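Local coordinates for probable csgAB operon transcriptional regulatory protein (Salmonella typhimurium, PDB 5XP0) that acts as the master regulator of curli fimbriae expression, being needed for transcription of the csgAB operon, and promotes biofilm formation, at residues G17-L22 against A59-L64; I89-L94 against E106-I111. All blocks are in the same frame, centred on the assembly; numbering follows the deposited sequence.

Contact 1. Residues G17-L22 against A59-L64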
loop_
_atom_site.group_PDB
_atom_site.type_symbol
_atom_site.label_atom_id
_atom_site.label_comp_id
_atom_site.label_asym_id
_atom_site.label_seq_id
_atom_site.Cartn_x
_atom_site.Cartn_y
_atom_site.Cartn_z
ATOM N N GLY B 17 -25.110 5.563 -2.466
ATOM C CA GLY B 17 -25.140 4.153 -2.265
ATOM C C GLY B 17 -23.939 3.903 -1.415
ATOM O O GLY B 17 -23.926 3.954 -0.179
ATOM N N HIS B 18 -22.890 3.659 -2.128
ATOM C CA HIS B 18 -21.678 3.336 -1.508
ATOM C C HIS B 18 -20.537 3.478 -2.428
ATOM O O HIS B 18 -20.581 3.107 -3.508
ATOM C CB HIS B 18 -21.726 1.898 -1.149
ATOM C CG HIS B 18 -22.910 1.470 -0.373
ATOM N ND1 HIS B 18 -24.000 0.893 -0.955
ATOM C CD2 HIS B 18 -23.143 1.463 0.947
ATOM C CE1 HIS B 18 -24.866 0.559 -0.026
ATOM N NE2 HIS B 18 -24.367 0.890 1.140
ATOM N N THR B 19 -19.519 4.034 -1.953
ATOM C CA THR B 19 -18.298 4.157 -2.735
ATOM C C THR B 19 -17.093 4.192 -1.801
ATOM O O THR B 19 -17.144 4.753 -0.704
ATOM C CB THR B 19 -18.336 5.393 -3.630
ATOM O OG1 THR B 19 -17.140 5.448 -4.409
ATOM C CG2 THR B 19 -18.464 6.646 -2.814
ATOM N N LEU B 20 -15.992 3.618 -2.258
ATOM C CA LEU B 20 -14.834 3.525 -1.394
ATOM C C LEU B 20 -13.920 4.722 -1.602
ATOM O O LEU B 20 -13.635 5.119 -2.731
ATOM C CB LEU B 20 -14.015 2.269 -1.656
ATOM C CG LEU B 20 -14.553 0.889 -1.350
ATOM C CD1 LEU B 20 -13.475 -0.079 -1.807
ATOM C CD2 LEU B 20 -14.827 0.739 0.144
ATOM N N LEU B 21 -13.422 5.262 -0.499
ATOM C CA LEU B 21 -12.445 6.338 -0.551
ATOM C C LEU B 21 -11.272 5.906 0.309
ATOM O O LEU B 21 -11.370 5.892 1.538
ATOM C CB LEU B 21 -13.037 7.644 -0.066
ATOM C CG LEU B 21 -12.059 8.815 -0.060
ATOM C CD1 LEU B 21 -11.415 9.015 -1.427
ATOM C CD2 LEU B 21 -12.811 10.065 0.338
ATOM N N LEU B 22 -10.195 5.474 -0.336
ATOM C CA LEU B 22 -9.052 4.976 0.389
ATOM C C LEU B 22 -8.090 6.140 0.583
ATOM O O LEU B 22 -7.511 6.657 -0.377
ATOM C CB LEU B 22 -8.439 3.807 -0.367
ATOM C CG LEU B 22 -7.042 3.395 0.115
ATOM C CD1 LEU B 22 -7.093 2.906 1.516
ATOM C CD2 LEU B 22 -6.600 2.277 -0.737
ATOM N N ALA B 59 -21.496 11.565 -1.310
ATOM C CA ALA B 59 -22.445 11.282 -0.233
ATOM C C ALA B 59 -22.307 9.868 0.339
ATOM O O ALA B 59 -22.380 9.682 1.556
ATOM C CB ALA B 59 -23.872 11.512 -0.742
ATOM N N GLY B 60 -22.145 8.858 -0.492
ATOM C CA GLY B 60 -22.143 7.496 0.038
ATOM C C GLY B 60 -20.797 6.988 0.525
ATOM O O GLY B 60 -20.598 5.775 0.669
ATOM N N CYS B 61 -19.858 7.896 0.778
ATOM C CA CYS B 61 -18.467 7.498 0.903
ATOM C C CYS B 61 -18.217 6.599 2.110
ATOM O O CYS B 61 -18.594 6.896 3.247
ATOM C CB CYS B 61 -17.574 8.729 0.971
ATOM S SG CYS B 61 -17.366 9.541 -0.609
ATOM N N ILE B 62 -17.495 5.530 1.854
ATOM C CA ILE B 62 -16.943 4.686 2.897
ATOM C C ILE B 62 -15.457 5.019 2.910
ATOM O O ILE B 62 -14.703 4.593 2.032
ATOM C CB ILE B 62 -17.196 3.199 2.635
ATOM C CG1 ILE B 62 -18.711 2.927 2.635
ATOM C CG2 ILE B 62 -16.423 2.359 3.648
ATOM C CD1 ILE B 62 -19.056 1.638 2.042
ATOM N N VAL B 63 -15.035 5.795 3.894
ATOM C CA VAL B 63 -13.651 6.243 3.969
ATOM C C VAL B 63 -12.840 5.162 4.652
ATOM O O VAL B 63 -13.194 4.705 5.740
ATOM C CB VAL B 63 -13.548 7.563 4.737
ATOM C CG1 VAL B 63 -12.125 7.883 4.979
ATOM C CG2 VAL B 63 -14.306 8.704 3.995
ATOM N N LEU B 64 -11.785 4.707 4.000
ATOM C CA LEU B 64 -10.815 3.836 4.653
ATOM C C LEU B 64 -9.590 4.677 4.951
ATOM O O LEU B 64 -8.852 5.043 4.037
ATOM C CB LEU B 64 -10.443 2.651 3.783
ATOM C CG LEU B 64 -11.496 1.616 3.457
ATOM C CD1 LEU B 64 -10.860 0.481 2.605
ATOM C CD2 LEU B 64 -12.035 1.091 4.743
#
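T19 and L21 of one strand exchange backbone hydrogen bonds with I62 and L64 of the other. The bond from I62 N to T19 O is short, 2.7 Å, and nearly straight at 174°. L21 N then reaches back to I62 O at 2.9 Å, arriving from above the carbonyl plane, and L64 N gives to L21 O at 2.8 Å. Where the pairing begins, T19 N makes a weak bond of 3.3 Å to G60 O, an oxygen that H18 CA also approaches in a CA-H...O contact. The side chains of paired residues share a face. On one, T19 CG2 meets C61 SG at 3.8 Å, and L21 and V63 run side by side, pointing the same way. L21 CG stands anti to its own nitrogen (chi1 179°), which helps bring CD2 to 4.2 Å from V63 CG2. The other face carries L20 across I62, with L22 CD1 reaching the backbone oxygen and CB of L64; helices 28-41 and 121-132 pack on this layer through L34, L37 and L128. With strand 45-49 bonded along the far edge of 19-24, this is the interior of a parallel sheet, in the 2-1-3-4-5 strand order of a CheY-like receiver domain.

Contact 2. Residues I89-L94 against E106-I111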
loop_
_atom_site.group_PDB
_atom_site.type_symbol
_atom_site.label_atom_id
_atom_site.label_comp_id
_atom_site.label_asym_id
_atom_site.label_seq_id
_atom_site.Cartn_x
_atom_site.Cartn_y
_atom_site.Cartn_z
ATOM N N ILE B 89 -21.674 9.580 5.415
ATOM C CA ILE B 89 -20.411 8.904 5.171
ATOM C C ILE B 89 -20.080 8.030 6.368
ATOM O O ILE B 89 -20.610 8.200 7.465
ATOM C CB ILE B 89 -19.285 9.918 4.885
ATOM C CG1 ILE B 89 -19.074 10.843 6.078
ATOM C CG2 ILE B 89 -19.631 10.752 3.653
ATOM C CD1 ILE B 89 -17.739 10.681 6.723
ATOM N N LYS B 90 -19.180 7.073 6.139
ATOM C CA LYS B 90 -18.771 6.109 7.145
ATOM C C LYS B 90 -17.255 6.078 7.159
ATOM O O LYS B 90 -16.639 6.030 6.098
ATOM C CB LYS B 90 -19.324 4.721 6.814
ATOM C CG LYS B 90 -20.851 4.641 6.748
ATOM C CD LYS B 90 -21.277 3.209 6.418
ATOM C CE LYS B 90 -22.801 3.042 6.394
ATOM N NZ LYS B 90 -23.168 1.627 6.070
ATOM N N THR B 91 -16.659 6.106 8.340
ATOM C CA THR B 91 -15.213 6.035 8.461
ATOM C C THR B 91 -14.844 4.684 9.048
ATOM O O THR B 91 -15.409 4.249 10.063
ATOM C CB THR B 91 -14.647 7.164 9.341
ATOM O OG1 THR B 91 -14.875 8.440 8.709
ATOM C CG2 THR B 91 -13.123 6.983 9.523
ATOM N N LEU B 92 -13.907 4.022 8.400
ATOM C CA LEU B 92 -13.267 2.845 8.961
ATOM C C LEU B 92 -11.770 3.077 8.987
ATOM O O LEU B 92 -11.201 3.603 8.032
ATOM C CB LEU B 92 -13.603 1.610 8.149
ATOM C CG LEU B 92 -15.063 1.207 8.380
ATOM C CD1 LEU B 92 -15.848 1.632 7.201
ATOM C CD2 LEU B 92 -15.127 -0.288 8.562
ATOM N N LEU B 93 -11.150 2.682 10.077
ATOM C CA LEU B 93 -9.719 2.848 10.241
ATOM C C LEU B 93 -8.996 1.612 9.730
ATOM O O LEU B 93 -9.382 0.483 10.034
ATOM C CB LEU B 93 -9.390 3.082 11.699
ATOM C CG LEU B 93 -10.164 4.230 12.339
ATOM C CD1 LEU B 93 -9.692 4.383 13.814
ATOM C CD2 LEU B 93 -10.027 5.559 11.593
ATOM N N LEU B 94 -7.982 1.835 8.922
ATOM C CA LEU B 94 -7.228 0.776 8.306
ATOM C C LEU B 94 -5.837 0.726 8.923
ATOM O O LEU B 94 -5.303 1.753 9.344
ATOM C CB LEU B 94 -7.141 1.043 6.799
ATOM C CG LEU B 94 -6.539 -0.016 5.896
ATOM C CD1 LEU B 94 -7.549 -1.150 5.744
ATOM C CD2 LEU B 94 -6.178 0.612 4.516
ATOM N N GLU B 106 -13.406 6.383 19.433
ATOM C CA GLU B 106 -14.705 7.031 19.596
ATOM C C GLU B 106 -14.697 8.461 19.102
ATOM O O GLU B 106 -15.734 8.957 18.646
ATOM C CB GLU B 106 -15.135 7.018 21.066
ATOM C CG GLU B 106 -16.559 7.505 21.350
ATOM C CD GLU B 106 -16.668 9.027 21.521
ATOM O OE1 GLU B 106 -15.664 9.699 21.873
ATOM O OE2 GLU B 106 -17.784 9.551 21.350
ATOM N N ASN B 107 -13.564 9.153 19.222
ATOM C CA ASN B 107 -13.526 10.549 18.796
ATOM C C ASN B 107 -13.528 10.715 17.285
ATOM O O ASN B 107 -13.698 11.835 16.806
ATOM C CB ASN B 107 -12.299 11.239 19.381
ATOM C CG ASN B 107 -12.673 12.248 20.421
ATOM O OD1 ASN B 107 -12.916 13.411 20.107
ATOM N ND2 ASN B 107 -12.768 11.807 21.665
ATOM N N TRP B 108 -13.351 9.654 16.522
ATOM C CA TRP B 108 -13.482 9.774 15.070
ATOM C C TRP B 108 -14.943 10.017 14.699
ATOM O O TRP B 108 -15.814 9.264 15.126
ATOM C CB TRP B 108 -12.975 8.502 14.395
ATOM C CG TRP B 108 -11.498 8.529 14.248
ATOM C CD1 TRP B 108 -10.565 8.083 15.146
ATOM C CD2 TRP B 108 -10.769 9.053 13.139
ATOM N NE1 TRP B 108 -9.295 8.287 14.649
ATOM C CE2 TRP B 108 -9.393 8.887 13.423
ATOM C CE3 TRP B 108 -11.139 9.638 11.934
ATOM C CZ2 TRP B 108 -8.404 9.293 12.548
ATOM C CZ3 TRP B 108 -10.150 10.056 11.077
ATOM C CH2 TRP B 108 -8.800 9.865 11.378
ATOM N N PRO B 109 -15.252 10.999 13.861
ATOM C CA PRO B 109 -16.650 11.170 13.454
ATOM C C PRO B 109 -17.064 10.045 12.527
ATOM O O PRO B 109 -16.242 9.479 11.806
ATOM C CB PRO B 109 -16.661 12.529 12.750
ATOM C CG PRO B 109 -15.277 12.666 12.203
ATOM C CD PRO B 109 -14.371 11.994 13.235
ATOM N N HIS B 110 -18.355 9.702 12.572
ATOM C CA HIS B 110 -18.931 8.661 11.692
ATOM C C HIS B 110 -18.189 7.324 11.772
ATOM O O HIS B 110 -18.081 6.580 10.794
ATOM C CB HIS B 110 -18.983 9.143 10.244
ATOM C CG HIS B 110 -19.557 10.513 10.105
ATOM N ND1 HIS B 110 -18.814 11.595 9.687
ATOM C CD2 HIS B 110 -20.791 10.988 10.387
ATOM C CE1 HIS B 110 -19.572 12.673 9.687
ATOM N NE2 HIS B 110 -20.773 12.334 10.123
ATOM N N ILE B 111 -17.710 6.968 12.947
ATOM C CA ILE B 111 -16.837 5.803 13.011
ATOM C C ILE B 111 -17.692 4.540 12.893
ATOM O O ILE B 111 -18.688 4.364 13.609
ATOM C CB ILE B 111 -15.979 5.834 14.282
ATOM C CG1 ILE B 111 -15.021 4.635 14.309
ATOM C CG2 ILE B 111 -16.850 5.931 15.527
ATOM C CD1 ILE B 111 -13.880 4.757 13.322
#
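T91 N donates to H110 O at 2.9 Å with an angle of 170°, and this is the backbone hydrogen bond that joins the two segments. The acceptor carbonyl lies within the type II turn W108-I111 and is shared, since N112 ND2 also bonds to H110 O. T91 and I111 pair in parallel just beyond. Two CH-pi contacts flank this junction. L93 CD2 sits over the W108 indole, 3.9 Å from the centroid of its five-membered ring and 15° off the normal, while the indole NE1 bonds to Y100 OH. At the other end, I89 CG1, set between its own N and carbonyl carbon (chi1 61°), lies over one face of the H110 imidazole, 4.1 Å from its centroid. I89 CD1 comes within 3.3 Å of H110 ND1, a close contact without a hydrogen bond. In the apolar packing the L93 and I111 side chains cross at about a right angle, CG of L93 3.9 Å from CD1 of I111, and T91 CG2 approaches W108 CE3. Across the two segments one backbone bond sets the register, and aliphatic groups against indole and imidazole make up much of the rest, probably at some cost, for H110 ND1 is buried with no partner in the model.

How the contacts relate
Contact 1 and contact 2 sit in one parallel sheet, their centres about 12 Å apart, and they meet where strands 61-66 and 90-94 run side by side. V63 bonds on both its N and its O to strand 90-94: its N lies 2.7 Å from K90 O and its O lies 2.8 Å from L92 N, both probable hydrogen bonds. I89 fills in at the start of these strands, with its CB 3.5 Å from C61 O. Contact 1 joins the first and third strands along the chain, and contact 2 carries the sheet from the fourth towards the edge strand 111-114. I131 of helix 121-132 touches both, through I62 and through K90 and L92.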